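Local coordinates for tailspike protein (Acinetobacter phage vB_ApiP_P1, PDB 6E1R) that probably binds and degrades capsular polysaccharide of its Acinetobacter host as a trimeric phage tailspike, this chain comprising the beta-helix and the C-terminal beta-sheet region, at residues A[96-101]-A[121-126]; A[80-85]-A[113-118]; A[151-156]-A[180-185]; A[117-122]-A[142-147]. All blocks are in the same frame, centred on the assembly; numbering follows the deposited sequence.

Contact 1 (A[96-101]-A[121-126]); sequences ALDLAV and TTTELD
Thr-123 sets its methyl against the backbone of helix 94-106, where CG2 lies 3.5 Å from Asp-98 CA. With chi1 at -29° the methyl is only roughly opposite the backbone N of its own residue, and it faces the helix. Asp-98 OD1 borders the same methyl, at 3.8 Å from Thr-123 CG2. The Leu-97 side chain crosses that of Thr-123 at about a right angle, with Leu-97 CD2 3.5 Å from Thr-123 OG1. That hydroxyl also has a weak hydrogen bond to the carbonyl of Ile-152. Helix 94-106 lies at the N-terminal end of the parallel beta-helix, and strand 123-124 edges a sheet continued by strands 151-155 and 178-184. Val-101 reaches this edge with both branches. Its CG2 meets Thr-123 CG2 at 3.9 Å. Its CG1 comes as close to Asp-126 OD2, also 3.9 Å. The carboxylate of Asp-126 has its main partner elsewhere, in a salt bridge from OD1 to Lys-156. Water 1 sits between the segments, 2.9 Å from both Asp-98 OD1 and Glu-124 O. It can donate to either, although further acceptors compete for its two protons.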
loop_
_atom_site.group_PDB
_atom_site.type_symbol
_atom_site.label_atom_id
_atom_site.label_comp_id
_atom_site.label_asym_id
_atom_site.label_seq_id
_atom_site.Cartn_x
_atom_site.Cartn_y
_atom_site.Cartn_z
ATOM N N ALA A 96 8.947 -21.457 -36.809
ATOM C CA ALA A 96 10.006 -20.471 -36.634
ATOM C C ALA A 96 10.074 -19.992 -35.190
ATOM O O ALA A 96 11.167 -19.828 -34.635
ATOM C CB ALA A 96 9.790 -19.292 -37.580
ATOM N N LEU A 97 8.916 -19.766 -34.564
ATOM C CA LEU A 97 8.911 -19.338 -33.170
ATOM C C LEU A 97 9.451 -20.435 -32.261
ATOM O O LEU A 97 10.206 -20.155 -31.323
ATOM C CB LEU A 97 7.499 -18.933 -32.746
ATOM C CG LEU A 97 7.343 -18.380 -31.327
ATOM C CD1 LEU A 97 8.198 -17.139 -31.128
ATOM C CD2 LEU A 97 5.883 -18.082 -31.022
ATOM N N ASP A 98 9.094 -21.692 -32.539
ATOM C CA ASP A 98 9.597 -22.803 -31.734
ATOM C C ASP A 98 11.117 -22.870 -31.780
ATOM O O ASP A 98 11.768 -23.055 -30.744
ATOM C CB ASP A 98 8.980 -24.118 -32.213
ATOM C CG ASP A 98 9.361 -25.294 -31.333
ATOM O OD1 ASP A 98 9.001 -25.286 -30.138
ATOM O OD2 ASP A 98 10.014 -26.229 -31.841
ATOM N N LEU A 99 11.700 -22.716 -32.971
ATOM C CA LEU A 99 13.154 -22.676 -33.078
ATOM C C LEU A 99 13.731 -21.457 -32.372
ATOM O O LEU A 99 14.849 -21.514 -31.850
ATOM C CB LEU A 99 13.564 -22.690 -34.551
ATOM C CG LEU A 99 15.059 -22.666 -34.871
ATOM C CD1 LEU A 99 15.779 -23.801 -34.164
ATOM C CD2 LEU A 99 15.265 -22.750 -36.374
ATOM N N ALA A 100 12.981 -20.355 -32.330
ATOM C CA ALA A 100 13.469 -19.146 -31.675
ATOM C C ALA A 100 13.552 -19.328 -30.163
ATOM O O ALA A 100 14.568 -18.986 -29.545
ATOM C CB ALA A 100 12.571 -17.961 -32.033
ATOM N N VAL A 101 12.493 -19.867 -29.550
ATOM C CA VAL A 101 12.504 -20.094 -28.106
ATOM C C VAL A 101 13.566 -21.121 -27.737
ATOM O O VAL A 101 14.277 -20.968 -26.736
ATOM C CB VAL A 101 11.110 -20.531 -27.615
ATOM C CG1 VAL A 101 11.029 -20.442 -26.103
ATOM C CG2 VAL A 101 10.016 -19.698 -28.259
ATOM N N THR A 121 0.174 -23.307 -34.419
ATOM C CA THR A 121 0.608 -24.388 -33.549
ATOM C C THR A 121 1.256 -23.793 -32.308
ATOM O O THR A 121 1.950 -22.774 -32.388
ATOM C CB THR A 121 1.596 -25.313 -34.279
ATOM O OG1 THR A 121 0.960 -25.867 -35.438
ATOM C CG2 THR A 121 2.062 -26.445 -33.374
ATOM N N THR A 122 1.019 -24.427 -31.162
ATOM C CA THR A 122 1.501 -23.895 -29.899
ATOM C C THR A 122 3.024 -23.959 -29.826
ATOM O O THR A 122 3.685 -24.696 -30.563
ATOM C CB THR A 122 0.895 -24.657 -28.719
ATOM O OG1 THR A 122 1.241 -23.993 -27.497
ATOM C CG2 THR A 122 1.416 -26.086 -28.678
ATOM N N THR A 123 3.575 -23.166 -28.912
ATOM C CA THR A 123 5.005 -23.146 -28.633
ATOM C C THR A 123 5.210 -23.344 -27.140
ATOM O O THR A 123 4.801 -22.497 -26.339
ATOM C CB THR A 123 5.640 -21.829 -29.089
ATOM O OG1 THR A 123 4.904 -21.293 -30.197
ATOM C CG2 THR A 123 7.083 -22.040 -29.477
ATOM N N GLU A 124 5.838 -24.456 -26.769
ATOM C CA GLU A 124 6.063 -24.737 -25.359
ATOM C C GLU A 124 7.040 -23.727 -24.772
ATOM O O GLU A 124 8.065 -23.402 -25.377
ATOM C CB GLU A 124 6.587 -26.161 -25.177
ATOM C CG GLU A 124 5.558 -27.232 -25.508
ATOM C CD GLU A 124 5.969 -28.611 -25.033
ATOM O OE1 GLU A 124 7.138 -28.778 -24.626
ATOM O OE2 GLU A 124 5.124 -29.530 -25.067
ATOM N N LEU A 125 6.715 -23.232 -23.581
ATOM C CA LEU A 125 7.507 -22.190 -22.933
ATOM C C LEU A 125 8.728 -22.848 -22.304
ATOM O O LEU A 125 8.630 -23.503 -21.261
ATOM C CB LEU A 125 6.662 -21.445 -21.904
ATOM C CG LEU A 125 7.183 -20.166 -21.235
ATOM C CD1 LEU A 125 6.007 -19.364 -20.707
ATOM C CD2 LEU A 125 8.167 -20.441 -20.111
ATOM N N ASP A 126 9.882 -22.684 -22.942
ATOM C CA ASP A 126 11.131 -23.146 -22.354
ATOM C C ASP A 126 11.502 -22.283 -21.155
ATOM O O ASP A 126 11.160 -21.099 -21.081
ATOM C CB ASP A 126 12.260 -23.108 -23.382
ATOM C CG ASP A 126 12.065 -24.109 -24.499
ATOM O OD1 ASP A 126 11.301 -25.079 -24.308
ATOM O OD2 ASP A 126 12.679 -23.924 -25.569
HETATM O O HOH W 1 9.730 -24.716 -27.402
#

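Contact 2 (A[80-85]-A[113-118]); sequences TVSACG and VDFDLR
At the N-terminal end of the parallel beta-helix, the turn after strand 79-80 lies beside the corner after strand 111-113, with Val-81 and Ser-82 against Asp-114. Ser-82 OG donates to Asp-114 OD2 at 2.7 Å. It meets the carboxylate on the syn side, 29° out of its plane. Asp-114 has CG between its backbone N and carbonyl carbon (chi1 46°), which turns the carboxylate back to the turn. The same serine oxygen lies at the edge of the Phe-115 ring, near its plane. The two branches of Val-81 have different neighbours. CG1 packs on Val-113 CG2 at 3.8 Å. CG2 points at Leu-117 CD2, tip to tip, also at 3.8 Å, and has Asp-114 OD1 beside it at 3.6 Å. Leu-117 CD2 in turn lies 3.5 Å above one face of the Phe-115 ring plane, offset toward the rim. His-93 adds an edge-to-face contact with this phenyl ring. Thr-80 shapes the turn itself: its OG1 accepts from Ala-83 N at 3.2 Å, with an N-H...O angle of 146°. This is an ST motif. It leads into a short 3-10 segment at 82-83, as the chain leaves one strand of a parallel beta-helix and turns toward the helix at its end.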
loop_
_atom_site.group_PDB
_atom_site.type_symbol
_atom_site.label_atom_id
_atom_site.label_comp_id
_atom_site.label_asym_id
_atom_site.label_seq_id
_atom_site.Cartn_x
_atom_site.Cartn_y
_atom_site.Cartn_z
ATOM N N THR A 80 16.873 -12.357 -33.243
ATOM C CA THR A 80 15.538 -11.999 -33.694
ATOM C C THR A 80 14.831 -13.237 -34.227
ATOM O O THR A 80 15.474 -14.179 -34.701
ATOM C CB THR A 80 15.571 -10.920 -34.788
ATOM O OG1 THR A 80 16.244 -11.428 -35.947
ATOM C CG2 THR A 80 16.302 -9.682 -34.295
ATOM N N VAL A 81 13.498 -13.231 -34.137
ATOM C CA VAL A 81 12.725 -14.356 -34.658
ATOM C C VAL A 81 12.875 -14.445 -36.173
ATOM O O VAL A 81 12.763 -15.533 -36.750
ATOM C CB VAL A 81 11.243 -14.256 -34.232
ATOM C CG1 VAL A 81 11.124 -13.727 -32.812
ATOM C CG2 VAL A 81 10.441 -13.398 -35.202
ATOM N N SER A 82 13.133 -13.316 -36.839
ATOM C CA SER A 82 13.367 -13.347 -38.278
ATOM C C SER A 82 14.629 -14.123 -38.617
ATOM O O SER A 82 14.689 -14.788 -39.657
ATOM C CB SER A 82 13.468 -11.925 -38.831
ATOM O OG SER A 82 12.251 -11.220 -38.663
ATOM N N ALA A 83 15.641 -14.058 -37.753
ATOM C CA ALA A 83 16.859 -14.832 -37.946
ATOM C C ALA A 83 16.674 -16.317 -37.664
ATOM O O ALA A 83 17.633 -17.080 -37.829
ATOM C CB ALA A 83 17.975 -14.273 -37.061
ATOM N N CYS A 84 15.485 -16.750 -37.248
ATOM C CA CYS A 84 15.216 -18.156 -36.982
ATOM C C CYS A 84 14.245 -18.772 -37.982
ATOM O O CYS A 84 13.743 -19.875 -37.743
ATOM C CB CYS A 84 14.687 -18.334 -35.557
ATOM S SG CYS A 84 15.827 -17.780 -34.268
ATOM N N GLY A 85 13.964 -18.090 -39.089
ATOM C CA GLY A 85 13.100 -18.626 -40.119
ATOM C C GLY A 85 11.728 -17.996 -40.229
ATOM O O GLY A 85 10.901 -18.497 -41.001
ATOM N N VAL A 113 11.131 -10.028 -31.007
ATOM C CA VAL A 113 10.161 -10.199 -32.079
ATOM C C VAL A 113 10.123 -8.889 -32.855
ATOM O O VAL A 113 9.666 -7.863 -32.341
ATOM C CB VAL A 113 8.775 -10.574 -31.538
ATOM C CG1 VAL A 113 7.853 -10.983 -32.676
ATOM C CG2 VAL A 113 8.891 -11.688 -30.513
ATOM N N ASP A 114 10.604 -8.921 -34.096
ATOM C CA ASP A 114 10.773 -7.715 -34.893
ATOM C C ASP A 114 9.637 -7.471 -35.878
ATOM O O ASP A 114 9.587 -6.394 -36.482
ATOM C CB ASP A 114 12.116 -7.762 -35.634
ATOM C CG ASP A 114 12.373 -9.101 -36.291
ATOM O OD1 ASP A 114 11.763 -10.103 -35.860
ATOM O OD2 ASP A 114 13.200 -9.154 -37.227
ATOM N N PHE A 115 8.735 -8.433 -36.062
ATOM C CA PHE A 115 7.516 -8.197 -36.824
ATOM C C PHE A 115 6.416 -9.082 -36.257
ATOM O O PHE A 115 6.681 -10.079 -35.581
ATOM C CB PHE A 115 7.717 -8.450 -38.326
ATOM C CG PHE A 115 7.817 -9.903 -38.697
ATOM C CD1 PHE A 115 9.024 -10.576 -38.603
ATOM C CD2 PHE A 115 6.709 -10.590 -39.164
ATOM C CE1 PHE A 115 9.119 -11.910 -38.954
ATOM C CE2 PHE A 115 6.797 -11.924 -39.514
ATOM C CZ PHE A 115 8.004 -12.584 -39.411
ATOM N N ASP A 116 5.170 -8.705 -36.541
ATOM C CA ASP A 116 4.031 -9.398 -35.953
ATOM C C ASP A 116 3.948 -10.823 -36.481
ATOM O O ASP A 116 3.971 -11.052 -37.695
ATOM C CB ASP A 116 2.735 -8.642 -36.245
ATOM C CG ASP A 116 2.708 -7.263 -35.609
ATOM O OD1 ASP A 116 3.430 -7.052 -34.611
ATOM O OD2 ASP A 116 1.964 -6.390 -36.106
ATOM N N LEU A 117 3.840 -11.780 -35.566
ATOM C CA LEU A 117 3.811 -13.191 -35.911
ATOM C C LEU A 117 2.383 -13.721 -35.904
ATOM O O LEU A 117 1.512 -13.220 -35.187
ATOM C CB LEU A 117 4.669 -14.000 -34.936
ATOM C CG LEU A 117 6.144 -13.604 -34.855
ATOM C CD1 LEU A 117 6.901 -14.534 -33.923
ATOM C CD2 LEU A 117 6.772 -13.598 -36.237
ATOM N N ARG A 118 2.155 -14.750 -36.717
ATOM C CA ARG A 118 0.884 -15.461 -36.770
ATOM C C ARG A 118 1.180 -16.949 -36.686
ATOM O O ARG A 118 1.951 -17.476 -37.494
ATOM C CB ARG A 118 0.125 -15.128 -38.059
ATOM C CG ARG A 118 -0.161 -13.644 -38.236
ATOM C CD ARG A 118 -0.954 -13.370 -39.503
ATOM N NE ARG A 118 -2.344 -13.796 -39.389
ATOM C CZ ARG A 118 -3.307 -13.058 -38.846
ATOM N NH1 ARG A 118 -3.031 -11.855 -38.361
ATOM N NH2 ARG A 118 -4.546 -13.524 -38.784
#

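Contact 3 (A[151-156]-A[180-185]); sequences PIFTVK and TAFRST
Phe-153 runs alongside Phe-182, both side chains pointing the same way. Their rings are nearly parallel, planes at 18°, but they are offset, with centroids 5.6 Å apart, and share little of their faces. The closer touch is Phe-153 CB to Phe-182 CD2, at 3.6 Å. Ala-181 O lies at the edge of the Phe-153 ring, in its plane. Phe-171 packs on Phe-153, and Phe-166 meets Phe-182 edge-to-face. Pro-151 and Arg-183 stand on the other face of the sheet. There the two side chains cross at about a right angle, Pro-151 CB 3.6 Å from Arg-183 CB, while the guanidinium forms a salt bridge with Asp-209. The backbones pair in parallel from 153 to 155 with 182 to 184. Val-155 N donates to Arg-183 O at 2.7 Å, with an N-H...O angle of 162°. At the end of the pairing Val-155 O takes two bonds, from Thr-185 N at 3.1 Å and from Thr-185 OG1 at 2.9 Å. The hydroxyl comes in the carbonyl plane, on a lone pair. With chi1 at 52° it lies between its own backbone N and carbonyl carbon, which curls it back to Val-155. Both segments turn a corner as this pairing begins, at 152-153 and 181. Parallel strands in register, with like aromatics side by side on the buried face, are typical of neighbouring coils of a parallel beta-helix.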
loop_
_atom_site.group_PDB
_atom_site.type_symbol
_atom_site.label_atom_id
_atom_site.label_comp_id
_atom_site.label_asym_id
_atom_site.label_seq_id
_atom_site.Cartn_x
_atom_site.Cartn_y
_atom_site.Cartn_z
ATOM N N PRO A 151 -3.456 -22.452 -27.584
ATOM C CA PRO A 151 -2.653 -21.508 -26.798
ATOM C C PRO A 151 -1.405 -21.096 -27.564
ATOM O O PRO A 151 -0.712 -21.935 -28.144
ATOM C CB PRO A 151 -2.306 -22.302 -25.533
ATOM C CG PRO A 151 -2.403 -23.733 -25.951
ATOM C CD PRO A 151 -3.517 -23.782 -26.955
ATOM N N ILE A 152 -1.129 -19.789 -27.574
ATOM C CA ILE A 152 0.071 -19.287 -28.241
ATOM C C ILE A 152 1.318 -19.881 -27.599
ATOM O O ILE A 152 2.237 -20.339 -28.286
ATOM C CB ILE A 152 0.095 -17.749 -28.211
ATOM C CG1 ILE A 152 -1.036 -17.184 -29.072
ATOM C CG2 ILE A 152 1.444 -17.224 -28.672
ATOM C CD1 ILE A 152 -1.098 -15.673 -29.083
ATOM N N PHE A 153 1.360 -19.890 -26.269
ATOM C CA PHE A 153 2.420 -20.539 -25.515
ATOM C C PHE A 153 1.819 -21.610 -24.619
ATOM O O PHE A 153 0.724 -21.435 -24.074
ATOM C CB PHE A 153 3.217 -19.532 -24.674
ATOM C CG PHE A 153 4.120 -18.645 -25.484
ATOM C CD1 PHE A 153 5.352 -19.106 -25.918
ATOM C CD2 PHE A 153 3.743 -17.352 -25.804
ATOM C CE1 PHE A 153 6.190 -18.296 -26.660
ATOM C CE2 PHE A 153 4.576 -16.536 -26.546
ATOM C CZ PHE A 153 5.802 -17.008 -26.975
ATOM N N THR A 154 2.538 -22.718 -24.473
ATOM C CA THR A 154 2.106 -23.838 -23.648
ATOM C C THR A 154 3.067 -23.987 -22.476
ATOM O O THR A 154 4.258 -24.249 -22.673
ATOM C CB THR A 154 2.046 -25.131 -24.462
ATOM O OG1 THR A 154 0.942 -25.070 -25.376
ATOM C CG2 THR A 154 1.879 -26.330 -23.548
ATOM N N VAL A 155 2.547 -23.812 -21.265
ATOM C CA VAL A 155 3.353 -23.952 -20.058
ATOM C C VAL A 155 3.586 -25.432 -19.790
ATOM O O VAL A 155 2.642 -26.231 -19.782
ATOM C CB VAL A 155 2.667 -23.268 -18.867
ATOM C CG1 VAL A 155 3.528 -23.386 -17.622
ATOM C CG2 VAL A 155 2.385 -21.809 -19.189
ATOM N N LYS A 156 4.845 -25.801 -19.569
ATOM C CA LYS A 156 5.197 -27.194 -19.350
ATOM C C LYS A 156 4.760 -27.653 -17.961
ATOM O O LYS A 156 4.498 -26.850 -17.060
ATOM C CB LYS A 156 6.702 -27.392 -19.512
ATOM C CG LYS A 156 7.239 -27.024 -20.886
ATOM C CD LYS A 156 8.753 -27.124 -20.919
ATOM C CE LYS A 156 9.297 -26.833 -22.304
ATOM N NZ LYS A 156 10.778 -26.980 -22.350
ATOM N N THR A 180 -5.734 -18.646 -26.676
ATOM C CA THR A 180 -5.298 -17.930 -25.487
ATOM C C THR A 180 -3.800 -17.700 -25.604
ATOM O O THR A 180 -3.120 -18.339 -26.410
ATOM C CB THR A 180 -5.630 -18.698 -24.200
ATOM O OG1 THR A 180 -5.174 -17.951 -23.066
ATOM C CG2 THR A 180 -4.964 -20.062 -24.198
ATOM N N ALA A 181 -3.291 -16.778 -24.789
ATOM C CA ALA A 181 -1.857 -16.515 -24.804
ATOM C C ALA A 181 -1.069 -17.604 -24.087
ATOM O O ALA A 181 0.053 -17.921 -24.498
ATOM C CB ALA A 181 -1.562 -15.153 -24.174
ATOM N N PHE A 182 -1.632 -18.187 -23.029
ATOM C CA PHE A 182 -0.945 -19.204 -22.246
ATOM C C PHE A 182 -1.940 -20.247 -21.763
ATOM O O PHE A 182 -3.082 -19.921 -21.426
ATOM C CB PHE A 182 -0.221 -18.592 -21.038
ATOM C CG PHE A 182 0.862 -17.621 -21.407
ATOM C CD1 PHE A 182 0.582 -16.271 -21.548
ATOM C CD2 PHE A 182 2.159 -18.057 -21.608
ATOM C CE1 PHE A 182 1.577 -15.374 -21.889
ATOM C CE2 PHE A 182 3.157 -17.165 -21.948
ATOM C CZ PHE A 182 2.866 -15.822 -22.088
ATOM N N ARG A 183 -1.495 -21.501 -21.727
ATOM C CA ARG A 183 -2.258 -22.583 -21.125
ATOM C C ARG A 183 -1.277 -23.582 -20.530
ATOM O O ARG A 183 -0.150 -23.724 -21.011
ATOM C CB ARG A 183 -3.176 -23.280 -22.134
ATOM C CG ARG A 183 -4.374 -23.969 -21.496
ATOM C CD ARG A 183 -5.294 -24.580 -22.539
ATOM N NE ARG A 183 -5.965 -23.565 -23.345
ATOM C CZ ARG A 183 -7.138 -23.021 -23.038
ATOM N NH1 ARG A 183 -7.772 -23.390 -21.934
ATOM N NH2 ARG A 183 -7.674 -22.105 -23.834
ATOM N N SER A 184 -1.713 -24.271 -19.479
ATOM C CA SER A 184 -0.855 -25.182 -18.736
ATOM C C SER A 184 -1.221 -26.628 -19.040
ATOM O O SER A 184 -2.403 -26.981 -19.106
ATOM C CB SER A 184 -0.960 -24.933 -17.228
ATOM O OG SER A 184 -0.383 -23.689 -16.875
ATOM N N THR A 185 -0.200 -27.458 -19.230
ATOM C CA THR A 185 -0.379 -28.898 -19.362
ATOM C C THR A 185 -0.238 -29.536 -17.985
ATOM O O THR A 185 0.789 -29.358 -17.319
ATOM C CB THR A 185 0.634 -29.493 -20.339
ATOM O OG1 THR A 185 1.957 -29.084 -19.973
ATOM C CG2 THR A 185 0.337 -29.039 -21.760
#

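Contact 4 (A[117-122]-A[142-147]); sequences LRVNTT and RSITAT
Arg-118 and Thr-145 lie side by side and point the same way on one face of two adjacent parallel strands, 117-119 and 142-146. They belong to neighbouring rungs of the parallel beta-helix, and the strand axes diverge by only 18°. The arginine chain bends at chi3 (73°), which brings the guanidinium down over its neighbour. Thr-145 CG2 lies over one face of that group, 4.2 Å from Arg-118 CZ. Thr-147 crosses the arginine at about a right angle and sets CG2 3.8 Å from Arg-118 NE. Leu-117, Val-119, Ile-144 and Ala-146 turn to the opposite, buried face. Ile-144 CG2 loosely touches Leu-117 CB and Val-119 CG2 there, each 4.4 Å away. Leu-97 of helix 94-106 packs on Leu-117, and Ile-152 on Ile-144 and Ala-146. Backbone bonds alternate between the strands. Thr-145 N donates to Leu-117 O at 2.9 Å in an almost straight bond (N-H...O 174°). Val-119 N returns a bond to Thr-145 O, also at 2.9 Å. Before the pairing, Arg-142 packs on Lys-108 of a second subunit. Two waters line the Arg-118 and Thr-145 face. Water 2 donates to Leu-117 O at 2.6 Å and is also bonded to Ser-143 OG and Thr-145 OG1. Water 3 joins Thr-145 OG1 to Arg-118 NH1, the latter bond being weak. At the far end Val-119 O accepts from Thr-147 N at 2.7 Å and, weakly, from Thr-147 OG1 at 2.9 Å.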
loop_
_atom_site.group_PDB
_atom_site.type_symbol
_atom_site.label_atom_id
_atom_site.label_comp_id
_atom_site.label_asym_id
_atom_site.label_seq_id
_atom_site.Cartn_x
_atom_site.Cartn_y
_atom_site.Cartn_z
ATOM N N LEU A 117 3.840 -11.780 -35.566
ATOM C CA LEU A 117 3.811 -13.191 -35.911
ATOM C C LEU A 117 2.383 -13.721 -35.904
ATOM O O LEU A 117 1.512 -13.220 -35.187
ATOM C CB LEU A 117 4.669 -14.000 -34.936
ATOM C CG LEU A 117 6.144 -13.604 -34.855
ATOM C CD1 LEU A 117 6.901 -14.534 -33.923
ATOM C CD2 LEU A 117 6.772 -13.598 -36.237
ATOM N N ARG A 118 2.155 -14.750 -36.717
ATOM C CA ARG A 118 0.884 -15.461 -36.770
ATOM C C ARG A 118 1.180 -16.949 -36.686
ATOM O O ARG A 118 1.951 -17.476 -37.494
ATOM C CB ARG A 118 0.125 -15.128 -38.059
ATOM C CG ARG A 118 -0.161 -13.644 -38.236
ATOM C CD ARG A 118 -0.954 -13.370 -39.503
ATOM N NE ARG A 118 -2.344 -13.796 -39.389
ATOM C CZ ARG A 118 -3.307 -13.058 -38.846
ATOM N NH1 ARG A 118 -3.031 -11.855 -38.361
ATOM N NH2 ARG A 118 -4.546 -13.524 -38.784
ATOM N N VAL A 119 0.573 -17.625 -35.713
ATOM C CA VAL A 119 0.900 -19.009 -35.395
ATOM C C VAL A 119 -0.379 -19.833 -35.354
ATOM O O VAL A 119 -1.424 -19.360 -34.892
ATOM C CB VAL A 119 1.672 -19.126 -34.061
ATOM C CG1 VAL A 119 3.021 -18.427 -34.165
ATOM C CG2 VAL A 119 0.860 -18.548 -32.910
ATOM N N ASN A 120 -0.296 -21.069 -35.851
ATOM C CA ASN A 120 -1.399 -22.015 -35.779
ATOM C C ASN A 120 -1.049 -23.234 -34.940
ATOM O O ASN A 120 -1.894 -24.121 -34.773
ATOM C CB ASN A 120 -1.829 -22.469 -37.182
ATOM C CG ASN A 120 -0.753 -23.260 -37.901
ATOM O OD1 ASN A 120 0.418 -23.232 -37.524
ATOM N ND2 ASN A 120 -1.148 -23.972 -38.949
ATOM N N THR A 121 0.174 -23.307 -34.419
ATOM C CA THR A 121 0.608 -24.388 -33.549
ATOM C C THR A 121 1.256 -23.793 -32.308
ATOM O O THR A 121 1.950 -22.774 -32.388
ATOM C CB THR A 121 1.596 -25.313 -34.279
ATOM O OG1 THR A 121 0.960 -25.867 -35.438
ATOM C CG2 THR A 121 2.062 -26.445 -33.374
ATOM N N THR A 122 1.019 -24.427 -31.162
ATOM C CA THR A 122 1.501 -23.895 -29.899
ATOM C C THR A 122 3.024 -23.959 -29.826
ATOM O O THR A 122 3.685 -24.696 -30.563
ATOM C CB THR A 122 0.895 -24.657 -28.719
ATOM O OG1 THR A 122 1.241 -23.993 -27.497
ATOM C CG2 THR A 122 1.416 -26.086 -28.678
ATOM N N ARG A 142 4.249 -4.856 -30.569
ATOM C CA ARG A 142 4.559 -6.074 -31.309
ATOM C C ARG A 142 3.606 -7.191 -30.901
ATOM O O ARG A 142 3.542 -7.564 -29.725
ATOM C CB ARG A 142 6.009 -6.478 -31.054
ATOM C CG ARG A 142 6.447 -7.736 -31.772
ATOM C CD ARG A 142 6.519 -7.529 -33.279
ATOM N NE ARG A 142 7.401 -6.427 -33.656
ATOM C CZ ARG A 142 6.999 -5.332 -34.295
ATOM N NH1 ARG A 142 5.727 -5.193 -34.642
ATOM N NH2 ARG A 142 7.869 -4.379 -34.597
ATOM N N SER A 143 2.864 -7.720 -31.869
ATOM C CA SER A 143 1.761 -8.630 -31.598
ATOM C C SER A 143 2.068 -10.041 -32.083
ATOM O O SER A 143 2.840 -10.245 -33.022
ATOM C CB SER A 143 0.469 -8.135 -32.257
ATOM O OG SER A 143 0.528 -8.274 -33.665
ATOM N N ILE A 144 1.449 -11.015 -31.417
ATOM C CA ILE A 144 1.473 -12.416 -31.825
ATOM C C ILE A 144 0.027 -12.888 -31.888
ATOM O O ILE A 144 -0.672 -12.890 -30.868
ATOM C CB ILE A 144 2.284 -13.296 -30.857
ATOM C CG1 ILE A 144 3.726 -12.800 -30.750
ATOM C CG2 ILE A 144 2.251 -14.748 -31.310
ATOM C CD1 ILE A 144 4.622 -13.702 -29.924
ATOM N N THR A 145 -0.417 -13.291 -33.074
ATOM C CA THR A 145 -1.798 -13.690 -33.308
ATOM C C THR A 145 -1.889 -15.204 -33.454
ATOM O O THR A 145 -1.057 -15.825 -34.123
ATOM C CB THR A 145 -2.361 -13.009 -34.560
ATOM O OG1 THR A 145 -2.179 -11.591 -34.457
ATOM C CG2 THR A 145 -3.845 -13.308 -34.715
ATOM N N ALA A 146 -2.907 -15.791 -32.828
ATOM C CA ALA A 146 -3.166 -17.223 -32.911
ATOM C C ALA A 146 -4.226 -17.461 -33.981
ATOM O O ALA A 146 -5.377 -17.039 -33.829
ATOM C CB ALA A 146 -3.613 -17.777 -31.561
ATOM N N THR A 147 -3.835 -18.134 -35.060
ATOM C CA THR A 147 -4.725 -18.419 -36.176
ATOM C C THR A 147 -5.523 -19.704 -35.986
ATOM O O THR A 147 -6.198 -20.144 -36.922
ATOM C CB THR A 147 -3.929 -18.489 -37.482
ATOM O OG1 THR A 147 -2.874 -19.449 -37.352
ATOM C CG2 THR A 147 -3.333 -17.127 -37.812
HETATM O O HOH W 2 0.348 -10.890 -35.143
HETATM O O HOH W 3 -4.232 -9.837 -35.996
#

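Overall arrangement
Contact 2 opens first, at 80-85, and contact 1 opens inside its loop, at 96-101. Contact 2 closes at 113-118, before contact 1 closes at 121-126, so the two cross. Contact 4 starts at 117-122, overlapping the ends of both, and closes at 142-147. Contact 3 follows in series, from 151-156 to 180-185. Helix 94-106 packs on 84-85 through Ala-96, Leu-99 and Ala-100, which joins contacts 1 and 2. Asp-116 OD1 binds Arg-142 and Ser-143 N between contacts 2 and 4. Thr-122, shared by contacts 1 and 4, hydrogen-bonds through OG1 to Pro-151 O of contact 3. Together they tie the end helix to the first coils of the beta-helix.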